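Local coordinates for protein tRNA (Adenine(22)-N(1))-methyltransferase (Mycoplasma capricolum subsp. capricolum, PDB 6QE6) that probably methylates N1 of adenine 22 in tRNA, and binds the cofactor product S-adenosyl-L-homocysteine in its methyltransferase domain, at residues L32-G43 with N106-G114; S117-D127 with S141-A149. All coordinates share one frame; numbering follows the deposited sequence.

Contact 1. Residues L32-G43 with N106-G114; sequences LINNSTAIADIG and NIDYVTICG. Unlike the reference sequence in segment 32-43: Ala38 (reference Thr). With SAH (S-adenosyl-L-homocysteine), chain C.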
loop_
_atom_site.group_PDB
_atom_site.type_symbol
_atom_site.label_atom_id
_atom_site.label_comp_id
_atom_site.label_asym_id
_atom_site.label_seq_id
_atom_site.Cartn_x
_atom_site.Cartn_y
_atom_site.Cartn_z
ATOM N N LEU A 32 4.597 6.903 -9.428
ATOM C CA LEU A 32 4.825 5.563 -9.954
ATOM C C LEU A 32 3.939 5.217 -11.151
ATOM O O LEU A 32 4.089 4.122 -11.708
ATOM C CB LEU A 32 4.612 4.524 -8.843
ATOM C CG LEU A 32 5.454 4.748 -7.584
ATOM C CD1 LEU A 32 5.012 3.908 -6.377
ATOM C CD2 LEU A 32 6.926 4.514 -7.915
ATOM N N ILE A 33 3.019 6.093 -11.550
ATOM C CA ILE A 33 1.992 5.759 -12.537
ATOM C C ILE A 33 2.156 6.655 -13.754
ATOM O O ILE A 33 2.006 7.885 -13.657
ATOM C CB ILE A 33 0.570 5.907 -11.979
ATOM C CG1 ILE A 33 0.363 4.980 -10.797
ATOM C CG2 ILE A 33 -0.448 5.620 -13.079
ATOM C CD1 ILE A 33 -1.044 4.959 -10.316
ATOM N N ASN A 34 2.429 6.036 -14.900
ATOM C CA ASN A 34 2.576 6.768 -16.146
ATOM C C ASN A 34 2.123 5.888 -17.300
ATOM O O ASN A 34 2.164 4.658 -17.213
ATOM C CB ASN A 34 4.025 7.225 -16.340
ATOM C CG ASN A 34 4.464 8.224 -15.280
ATOM O OD1 ASN A 34 4.122 9.399 -15.355
ATOM N ND2 ASN A 34 5.219 7.758 -14.287
ATOM N N ASN A 35 1.662 6.533 -18.371
ATOM C CA ASN A 35 1.411 5.857 -19.640
ATOM C C ASN A 35 0.483 4.667 -19.467
ATOM O O ASN A 35 0.695 3.620 -20.072
ATOM C CB ASN A 35 2.721 5.405 -20.291
ATOM C CG ASN A 35 3.667 6.553 -20.510
ATOM O OD1 ASN A 35 3.282 7.591 -21.062
ATOM N ND2 ASN A 35 4.906 6.400 -20.049
ATOM N N SER A 36 -0.534 4.819 -18.624
ATOM C CA SER A 36 -1.453 3.735 -18.310
ATOM C C SER A 36 -2.746 3.904 -19.079
ATOM O O SER A 36 -3.147 5.020 -19.398
ATOM C CB SER A 36 -1.759 3.679 -16.814
ATOM O OG SER A 36 -0.589 3.325 -16.112
ATOM N N THR A 37 -3.404 2.783 -19.366
ATOM C CA THR A 37 -4.726 2.866 -19.969
ATOM C C THR A 37 -5.802 3.055 -18.903
ATOM O O THR A 37 -6.572 4.022 -18.950
ATOM C CB THR A 37 -5.002 1.625 -20.828
ATOM O OG1 THR A 37 -4.214 1.697 -22.020
ATOM C CG2 THR A 37 -6.460 1.560 -21.222
ATOM N N ALA A 38 -5.858 2.154 -17.921
ATOM C CA ALA A 38 -6.903 2.182 -16.906
ATOM C C ALA A 38 -6.309 1.859 -15.542
ATOM O O ALA A 38 -5.516 0.923 -15.409
ATOM C CB ALA A 38 -8.031 1.190 -17.236
ATOM N N ILE A 39 -6.696 2.634 -14.530
ATOM C CA ILE A 39 -6.326 2.348 -13.150
ATOM C C ILE A 39 -7.598 2.265 -12.317
ATOM O O ILE A 39 -8.643 2.804 -12.683
ATOM C CB ILE A 39 -5.350 3.399 -12.569
ATOM C CG1 ILE A 39 -6.025 4.784 -12.427
ATOM C CG2 ILE A 39 -4.055 3.467 -13.414
ATOM C CD1 ILE A 39 -6.652 5.059 -11.045
ATOM N N ALA A 40 -7.504 1.590 -11.175
ATOM C CA ALA A 40 -8.615 1.548 -10.231
ATOM C C ALA A 40 -8.125 1.978 -8.850
ATOM O O ALA A 40 -7.175 1.402 -8.315
ATOM C CB ALA A 40 -9.248 0.158 -10.179
ATOM N N ASP A 41 -8.765 2.994 -8.278
ATOM C CA ASP A 41 -8.469 3.442 -6.920
ATOM C C ASP A 41 -9.474 2.778 -5.989
ATOM O O ASP A 41 -10.678 3.033 -6.083
ATOM C CB ASP A 41 -8.537 4.965 -6.824
ATOM C CG ASP A 41 -7.928 5.518 -5.532
ATOM O OD1 ASP A 41 -7.184 4.794 -4.808
ATOM O OD2 ASP A 41 -8.191 6.711 -5.260
ATOM N N ILE A 42 -8.987 1.911 -5.109
ATOM C CA ILE A 42 -9.840 1.241 -4.140
ATOM C C ILE A 42 -9.875 2.060 -2.862
ATOM O O ILE A 42 -8.826 2.347 -2.270
ATOM C CB ILE A 42 -9.344 -0.181 -3.864
ATOM C CG1 ILE A 42 -9.061 -0.907 -5.175
ATOM C CG2 ILE A 42 -10.356 -0.916 -3.001
ATOM C CD1 ILE A 42 -10.279 -0.992 -6.109
ATOM N N GLY A 43 -11.078 2.398 -2.405
ATOM C CA GLY A 43 -11.207 3.297 -1.267
ATOM C C GLY A 43 -10.935 4.744 -1.627
ATOM O O GLY A 43 -10.227 5.452 -0.895
ATOM N N ASN A 106 -9.138 -4.419 -18.588
ATOM C CA ASN A 106 -7.842 -4.708 -17.989
ATOM C C ASN A 106 -7.282 -3.467 -17.311
ATOM O O ASN A 106 -7.314 -2.367 -17.873
ATOM C CB ASN A 106 -6.858 -5.188 -19.051
ATOM C CG ASN A 106 -7.095 -6.607 -19.458
ATOM O OD1 ASN A 106 -7.914 -7.305 -18.868
ATOM N ND2 ASN A 106 -6.372 -7.053 -20.470
ATOM N N ILE A 107 -6.735 -3.656 -16.113
ATOM C CA ILE A 107 -6.311 -2.554 -15.255
ATOM C C ILE A 107 -4.795 -2.607 -15.106
ATOM O O ILE A 107 -4.244 -3.625 -14.674
ATOM C CB ILE A 107 -7.020 -2.612 -13.891
ATOM C CG1 ILE A 107 -8.521 -2.383 -14.075
ATOM C CG2 ILE A 107 -6.426 -1.592 -12.906
ATOM C CD1 ILE A 107 -9.348 -2.900 -12.935
ATOM N N ASP A 108 -4.122 -1.508 -15.468
ATOM C CA ASP A 108 -2.670 -1.438 -15.323
ATOM C C ASP A 108 -2.269 -1.369 -13.853
ATOM O O ASP A 108 -1.352 -2.071 -13.416
ATOM C CB ASP A 108 -2.121 -0.231 -16.078
ATOM C CG ASP A 108 -2.346 -0.329 -17.578
ATOM O OD1 ASP A 108 -1.418 -0.772 -18.284
ATOM O OD2 ASP A 108 -3.451 0.013 -18.054
ATOM N N TYR A 109 -2.946 -0.531 -13.068
ATOM C CA TYR A 109 -2.572 -0.344 -11.677
ATOM C C TYR A 109 -3.821 -0.253 -10.829
ATOM O O TYR A 109 -4.685 0.594 -11.079
ATOM C CB TYR A 109 -1.767 0.932 -11.459
ATOM C CG TYR A 109 -0.389 0.977 -12.056
ATOM C CD1 TYR A 109 0.726 0.584 -11.314
ATOM C CD2 TYR A 109 -0.184 1.485 -13.342
ATOM C CE1 TYR A 109 2.001 0.674 -11.842
ATOM C CE2 TYR A 109 1.092 1.560 -13.891
ATOM C CZ TYR A 109 2.175 1.155 -13.132
ATOM O OH TYR A 109 3.430 1.250 -13.662
ATOM N N VAL A 110 -3.900 -1.089 -9.813
ATOM C CA VAL A 110 -4.846 -0.883 -8.735
ATOM C C VAL A 110 -4.107 -0.198 -7.596
ATOM O O VAL A 110 -3.034 -0.656 -7.182
ATOM C CB VAL A 110 -5.471 -2.209 -8.292
ATOM C CG1 VAL A 110 -6.194 -2.016 -6.989
ATOM C CG2 VAL A 110 -6.410 -2.705 -9.390
ATOM N N THR A 111 -4.639 0.929 -7.131
ATOM C CA THR A 111 -4.081 1.626 -5.983
ATOM C C THR A 111 -5.021 1.469 -4.803
ATOM O O THR A 111 -6.248 1.539 -4.956
ATOM C CB THR A 111 -3.824 3.112 -6.255
ATOM O OG1 THR A 111 -5.043 3.765 -6.643
ATOM C CG2 THR A 111 -2.778 3.268 -7.350
ATOM N N ILE A 112 -4.430 1.202 -3.640
ATOM C CA ILE A 112 -5.139 1.063 -2.382
ATOM C C ILE A 112 -4.370 1.905 -1.387
ATOM O O ILE A 112 -3.238 1.554 -1.023
ATOM C CB ILE A 112 -5.218 -0.394 -1.912
ATOM C CG1 ILE A 112 -5.779 -1.284 -3.018
ATOM C CG2 ILE A 112 -6.039 -0.485 -0.650
ATOM C CD1 ILE A 112 -5.557 -2.772 -2.803
ATOM N N CYS A 113 -4.966 3.013 -0.945
ATOM C CA CYS A 113 -4.281 3.954 -0.071
ATOM C C CYS A 113 -5.137 4.270 1.146
ATOM O O CYS A 113 -6.359 4.428 1.043
ATOM C CB CYS A 113 -3.932 5.243 -0.825
ATOM S SG CYS A 113 -3.078 4.921 -2.403
ATOM N N GLY A 114 -4.483 4.356 2.301
ATOM C CA GLY A 114 -5.171 4.772 3.506
ATOM C C GLY A 114 -5.983 3.700 4.194
ATOM O O GLY A 114 -6.978 4.020 4.847
HETATM N N SAH C . -7.834 6.902 -0.700
HETATM C CA SAH C . -7.838 8.044 0.209
HETATM C CB SAH C . -8.906 7.869 1.298
HETATM C CG SAH C . -8.692 6.737 2.304
HETATM S SD SAH C . -9.949 6.745 3.610
HETATM C C SAH C . -6.464 8.260 0.849
HETATM O O SAH C . -5.632 7.347 0.889
HETATM O OXT SAH C . -6.154 9.349 1.347
HETATM C "C5'" SAH C . -10.340 5.004 3.322
HETATM C "C4'" SAH C . -11.487 4.832 2.333
HETATM O "O4'" SAH C . -11.587 3.473 1.978
HETATM C "C3'" SAH C . -12.832 5.204 2.930
HETATM O "O3'" SAH C . -13.498 6.095 2.064
HETATM C "C2'" SAH C . -13.602 3.897 3.013
HETATM O "O2'" SAH C . -14.953 4.129 2.723
HETATM C "C1'" SAH C . -12.927 3.053 1.956
HETATM N N9 SAH C . -12.955 1.617 2.238
HETATM C C8 SAH C . -12.811 1.006 3.450
HETATM N N7 SAH C . -12.885 -0.338 3.248
HETATM C C5 SAH C . -13.065 -0.580 1.945
HETATM C C6 SAH C . -13.211 -1.755 1.225
HETATM N N6 SAH C . -13.178 -2.938 1.834
HETATM N N1 SAH C . -13.396 -1.682 -0.137
HETATM C C2 SAH C . -13.427 -0.460 -0.779
HETATM N N3 SAH C . -13.282 0.699 -0.047
HETATM C C4 SAH C . -13.104 0.639 1.293
HETATM O O HOH W 1 3.883 3.624 -14.761
HETATM O O HOH W 2 5.705 1.702 -12.186
#
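Asp41 and Thr111 face each other across two neighbouring parallel strands, 38-42 and 109-113, at the centre of the Rossmann-like methyltransferase sheet. Thr111 OG1 donates to Asp41 OD1 (3.0 Å), reaching it from above the carboxylate plane; Asp41 CG lies anti to the backbone N (chi1 -167°), which swings the carboxylate toward strand 109-113, while OD2 is hydrogen-bonded to Thr44 OG1. On this face Ile33 also packs, with CD1 against Thr111 CG2 and CG1 over one face of the Tyr109 ring. Ser36 OG meets the same ring at its edge, 3.3 Å from Tyr109 CE2, and two waters tie Tyr109 OH to Leu32 O. On the other face Ile42 CG1 rests on Val110 CG1 at 3.6 Å, and Ala40 CB touches both Ile107 CD1 and Val110 CG2. Near the corner at Thr37, Asp108 OD2 accepts from both Thr37 N and Ala38 N, on the same face of its carboxylate, pinning that corner. Among the backbone bonds joining the strands are Thr111 N to Ala40 O and Ile42 N to Thr111 O (both 2.8 Å). Beyond their C-terminal ends lies the cofactor product, whose amino N donates to Gly43 O at 2.8 Å.

Contact 2. Residues S117-D127 with S141-A149; sequences SQTILEILKND and SVKNLRLWA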
loop_
_atom_site.group_PDB
_atom_site.type_symbol
_atom_site.label_atom_id
_atom_site.label_comp_id
_atom_site.label_asym_id
_atom_site.label_seq_id
_atom_site.Cartn_x
_atom_site.Cartn_y
_atom_site.Cartn_z
ATOM N N SER A 117 -3.036 -2.976 6.659
ATOM C CA SER A 117 -2.574 -4.156 5.938
ATOM C C SER A 117 -3.569 -5.300 6.032
ATOM O O SER A 117 -3.796 -6.016 5.052
ATOM C CB SER A 117 -1.219 -4.588 6.483
ATOM O OG SER A 117 -0.254 -3.612 6.153
ATOM N N GLN A 118 -4.160 -5.501 7.206
ATOM C CA GLN A 118 -5.141 -6.567 7.362
ATOM C C GLN A 118 -6.284 -6.399 6.368
ATOM O O GLN A 118 -6.586 -7.316 5.593
ATOM C CB GLN A 118 -5.660 -6.569 8.794
ATOM C CG GLN A 118 -5.904 -7.928 9.395
ATOM C CD GLN A 118 -5.693 -7.907 10.898
ATOM O OE1 GLN A 118 -4.642 -8.329 11.394
ATOM N NE2 GLN A 118 -6.674 -7.372 11.629
ATOM N N THR A 119 -6.901 -5.207 6.347
ATOM C CA THR A 119 -7.950 -4.908 5.370
ATOM C C THR A 119 -7.458 -5.107 3.943
ATOM O O THR A 119 -8.181 -5.643 3.096
ATOM C CB THR A 119 -8.433 -3.466 5.542
ATOM O OG1 THR A 119 -8.688 -3.207 6.924
ATOM C CG2 THR A 119 -9.709 -3.210 4.720
ATOM N N ILE A 120 -6.231 -4.661 3.662
ATOM C CA ILE A 120 -5.698 -4.711 2.309
ATOM C C ILE A 120 -5.488 -6.153 1.875
ATOM O O ILE A 120 -5.854 -6.543 0.762
ATOM C CB ILE A 120 -4.397 -3.896 2.225
ATOM C CG1 ILE A 120 -4.702 -2.396 2.305
ATOM C CG2 ILE A 120 -3.685 -4.213 0.933
ATOM C CD1 ILE A 120 -3.496 -1.563 2.574
ATOM N N LEU A 121 -4.900 -6.970 2.755
ATOM C CA LEU A 121 -4.688 -8.372 2.426
ATOM C C LEU A 121 -6.008 -9.062 2.099
ATOM O O LEU A 121 -6.078 -9.852 1.152
ATOM C CB LEU A 121 -3.971 -9.075 3.577
ATOM C CG LEU A 121 -3.679 -10.575 3.446
ATOM C CD1 LEU A 121 -2.699 -10.841 2.321
ATOM C CD2 LEU A 121 -3.130 -11.127 4.764
ATOM N N GLU A 122 -7.068 -8.765 2.856
ATOM C CA GLU A 122 -8.369 -9.370 2.577
ATOM C C GLU A 122 -8.903 -8.944 1.210
ATOM O O GLU A 122 -9.450 -9.764 0.464
ATOM C CB GLU A 122 -9.366 -9.006 3.682
ATOM C CG GLU A 122 -10.858 -9.145 3.279
ATOM C CD GLU A 122 -11.539 -7.791 2.883
ATOM O OE1 GLU A 122 -11.176 -6.717 3.468
ATOM O OE2 GLU A 122 -12.452 -7.813 1.998
ATOM N N ILE A 123 -8.771 -7.661 0.869
ATOM C CA ILE A 123 -9.124 -7.211 -0.475
ATOM C C ILE A 123 -8.345 -7.990 -1.530
ATOM O O ILE A 123 -8.888 -8.351 -2.588
ATOM C CB ILE A 123 -8.891 -5.698 -0.598
ATOM C CG1 ILE A 123 -9.867 -4.960 0.328
ATOM C CG2 ILE A 123 -8.983 -5.239 -2.076
ATOM C CD1 ILE A 123 -9.772 -3.456 0.237
ATOM N N LEU A 124 -7.071 -8.296 -1.255
ATOM C CA LEU A 124 -6.267 -8.993 -2.252
ATOM C C LEU A 124 -6.720 -10.432 -2.498
ATOM O O LEU A 124 -6.321 -11.022 -3.514
ATOM C CB LEU A 124 -4.792 -8.953 -1.847
ATOM C CG LEU A 124 -4.191 -7.556 -1.938
ATOM C CD1 LEU A 124 -2.781 -7.511 -1.370
ATOM C CD2 LEU A 124 -4.207 -7.115 -3.389
ATOM N N LYS A 125 -7.557 -11.005 -1.626
ATOM C CA LYS A 125 -8.112 -12.330 -1.903
ATOM C C LYS A 125 -8.849 -12.381 -3.244
ATOM O O LYS A 125 -8.910 -13.446 -3.878
ATOM C CB LYS A 125 -9.044 -12.778 -0.768
ATOM C CG LYS A 125 -8.340 -12.991 0.587
ATOM C CD LYS A 125 -6.997 -13.727 0.410
ATOM C CE LYS A 125 -5.866 -13.113 1.262
ATOM N NZ LYS A 125 -6.008 -13.340 2.757
ATOM N N ASN A 126 -9.406 -11.254 -3.698
ATOM C CA ASN A 126 -10.080 -11.177 -4.988
ATOM C C ASN A 126 -9.185 -10.610 -6.082
ATOM O O ASN A 126 -9.683 -9.974 -7.020
ATOM C CB ASN A 126 -11.352 -10.346 -4.884
ATOM C CG ASN A 126 -12.469 -11.109 -4.239
ATOM O OD1 ASN A 126 -12.531 -12.326 -4.359
ATOM N ND2 ASN A 126 -13.353 -10.408 -3.537
ATOM N N ASP A 127 -7.875 -10.820 -5.980
ATOM C CA ASP A 127 -6.994 -10.469 -7.084
ATOM C C ASP A 127 -7.454 -11.193 -8.347
ATOM O O ASP A 127 -7.941 -12.325 -8.300
ATOM C CB ASP A 127 -5.545 -10.824 -6.733
ATOM C CG ASP A 127 -4.537 -10.366 -7.791
ATOM O OD1 ASP A 127 -4.749 -9.320 -8.451
ATOM O OD2 ASP A 127 -3.510 -11.066 -7.950
ATOM N N SER A 141 2.394 -1.602 9.092
ATOM C CA SER A 141 3.491 -2.331 8.472
ATOM C C SER A 141 2.956 -3.499 7.649
ATOM O O SER A 141 1.900 -4.059 7.946
ATOM C CB SER A 141 4.452 -2.826 9.544
ATOM O OG SER A 141 3.750 -3.696 10.405
ATOM N N VAL A 142 3.686 -3.859 6.596
ATOM C CA VAL A 142 3.114 -4.670 5.525
ATOM C C VAL A 142 3.809 -6.017 5.366
ATOM O O VAL A 142 3.892 -6.545 4.256
ATOM C CB VAL A 142 3.138 -3.890 4.198
ATOM C CG1 VAL A 142 2.225 -2.697 4.301
ATOM C CG2 VAL A 142 4.556 -3.448 3.833
ATOM N N LYS A 143 4.288 -6.600 6.462
ATOM C CA LYS A 143 4.913 -7.920 6.373
ATOM C C LYS A 143 3.979 -8.945 5.718
ATOM O O LYS A 143 4.422 -9.793 4.943
ATOM C CB LYS A 143 5.350 -8.383 7.767
ATOM C CG LYS A 143 5.274 -9.885 7.971
ATOM C CD LYS A 143 6.552 -10.455 8.570
ATOM C CE LYS A 143 6.398 -11.940 8.885
ATOM N NZ LYS A 143 7.406 -12.381 9.878
ATOM N N ASN A 144 2.683 -8.866 6.001
ATOM C CA ASN A 144 1.745 -9.807 5.408
ATOM C C ASN A 144 1.538 -9.530 3.918
ATOM O O ASN A 144 1.253 -10.455 3.164
ATOM C CB ASN A 144 0.413 -9.773 6.180
ATOM C CG ASN A 144 -0.170 -8.315 6.334
ATOM O OD1 ASN A 144 0.542 -7.314 6.104
ATOM N ND2 ASN A 144 -1.460 -8.211 6.737
ATOM N N LEU A 145 1.692 -8.280 3.468
ATOM C CA LEU A 145 1.612 -7.993 2.038
ATOM C C LEU A 145 2.861 -8.452 1.287
ATOM O O LEU A 145 2.767 -8.832 0.113
ATOM C CB LEU A 145 1.383 -6.495 1.790
ATOM C CG LEU A 145 0.185 -5.858 2.501
ATOM C CD1 LEU A 145 -0.113 -4.432 2.007
ATOM C CD2 LEU A 145 -1.037 -6.768 2.356
ATOM N N ARG A 146 4.033 -8.415 1.932
ATOM C CA ARG A 146 5.237 -8.898 1.273
ATOM C C ARG A 146 5.216 -10.422 1.165
ATOM O O ARG A 146 5.617 -10.987 0.141
ATOM C CB ARG A 146 6.476 -8.394 2.022
ATOM C CG ARG A 146 6.773 -6.903 1.768
ATOM C CD ARG A 146 8.126 -6.418 2.319
ATOM N NE ARG A 146 8.044 -6.366 3.760
ATOM C CZ ARG A 146 8.002 -5.259 4.495
ATOM N NH1 ARG A 146 8.079 -4.052 3.948
ATOM N NH2 ARG A 146 7.901 -5.384 5.803
ATOM N N LEU A 147 4.724 -11.097 2.208
ATOM C CA LEU A 147 4.546 -12.543 2.170
ATOM C C LEU A 147 3.610 -12.940 1.041
ATOM O O LEU A 147 3.855 -13.915 0.322
ATOM C CB LEU A 147 3.979 -13.012 3.509
ATOM C CG LEU A 147 4.353 -14.356 4.137
ATOM C CD1 LEU A 147 5.767 -14.798 3.757
ATOM C CD2 LEU A 147 4.230 -14.218 5.659
ATOM N N TRP A 148 2.520 -12.193 0.893
ATOM C CA TRP A 148 1.597 -12.408 -0.202
ATOM C C TRP A 148 2.306 -12.297 -1.548
ATOM O O TRP A 148 2.208 -13.202 -2.386
ATOM C CB TRP A 148 0.456 -11.405 -0.102
ATOM C CG TRP A 148 -0.564 -11.598 -1.149
ATOM C CD1 TRP A 148 -1.575 -12.513 -1.146
ATOM C CD2 TRP A 148 -0.684 -10.864 -2.372
ATOM N NE1 TRP A 148 -2.321 -12.393 -2.296
ATOM C CE2 TRP A 148 -1.794 -11.389 -3.068
ATOM C CE3 TRP A 148 0.037 -9.817 -2.950
ATOM C CZ2 TRP A 148 -2.215 -10.884 -4.308
ATOM C CZ3 TRP A 148 -0.375 -9.323 -4.184
ATOM C CH2 TRP A 148 -1.493 -9.864 -4.850
ATOM N N ALA A 149 3.044 -11.204 -1.767
ATOM C CA ALA A 149 3.774 -11.061 -3.026
ATOM C C ALA A 149 4.747 -12.213 -3.226
ATOM O O ALA A 149 4.816 -12.791 -4.310
ATOM C CB ALA A 149 4.520 -9.725 -3.089
HETATM O O HOH W 3 -4.890 -13.418 -3.200
#
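Leu145 fits as a knob into a hole on helix 117-124 formed by Ser117, Ile120, Leu121 and Leu124, joining two helices that precede and follow strand 133-138, pack side by side on one face of the Rossmann-like sheet and run 25° from parallel. Apolar packing dominates: Leu145 CD1 meets Ile120 CG2 at 3.7 Å, the two side chains crossing at about a right angle, while Leu145 CD2 lies against Leu121 CB. The aromatic part belongs to Trp148, whose CG is anti to the backbone N (chi1 -177°), carrying the indole across to helix 117-124. Leu124 CD1 makes a CH-pi contact over its six-membered ring, 4.0 Å from the centroid and 12° off the normal. Leu121 CD1 touches Trp148 CD1 and CB, and Asp127 OD2 approaches the ring edge at CZ2; the OD1 of Asp127 is hydrogen-bonded to Tyr134 OH and salt-bridged to Lys176. Polar links lie toward the two ends. Ser117 OG donates to Ser141 O (2.8 Å), from above the carbonyl plane, and is also bonded to Ser138. At the far end a water, in the plane of the indole, accepts from Trp148 NE1 (2.9 Å) and donates to Leu124 O (2.8 Å).

The two contacts come in series along the chain, contact 1 closing before contact 2 opens, with centres about 16 Å apart. Strand 109-115 of contact 1 leads straight into helix 117-124 of contact 2; strand 133-138, the next in the sheet, then leads into helix 143-151. Helix 117-124 packs back on the sheet: Ile120 CG1 meets Ile112 CG2 at 3.8 Å, and Ile123 reaches both Ile42 and Ile112. This hydrophobic layer ties the central strands to helix 117-124. Contact 1 lies at the S-adenosyl-L-homocysteine pocket, to which Ile42, Gly43, Cys113 and Gly114 belong, whereas helix 117-124 reaches that pocket through Ile123, which takes no part in contact 2.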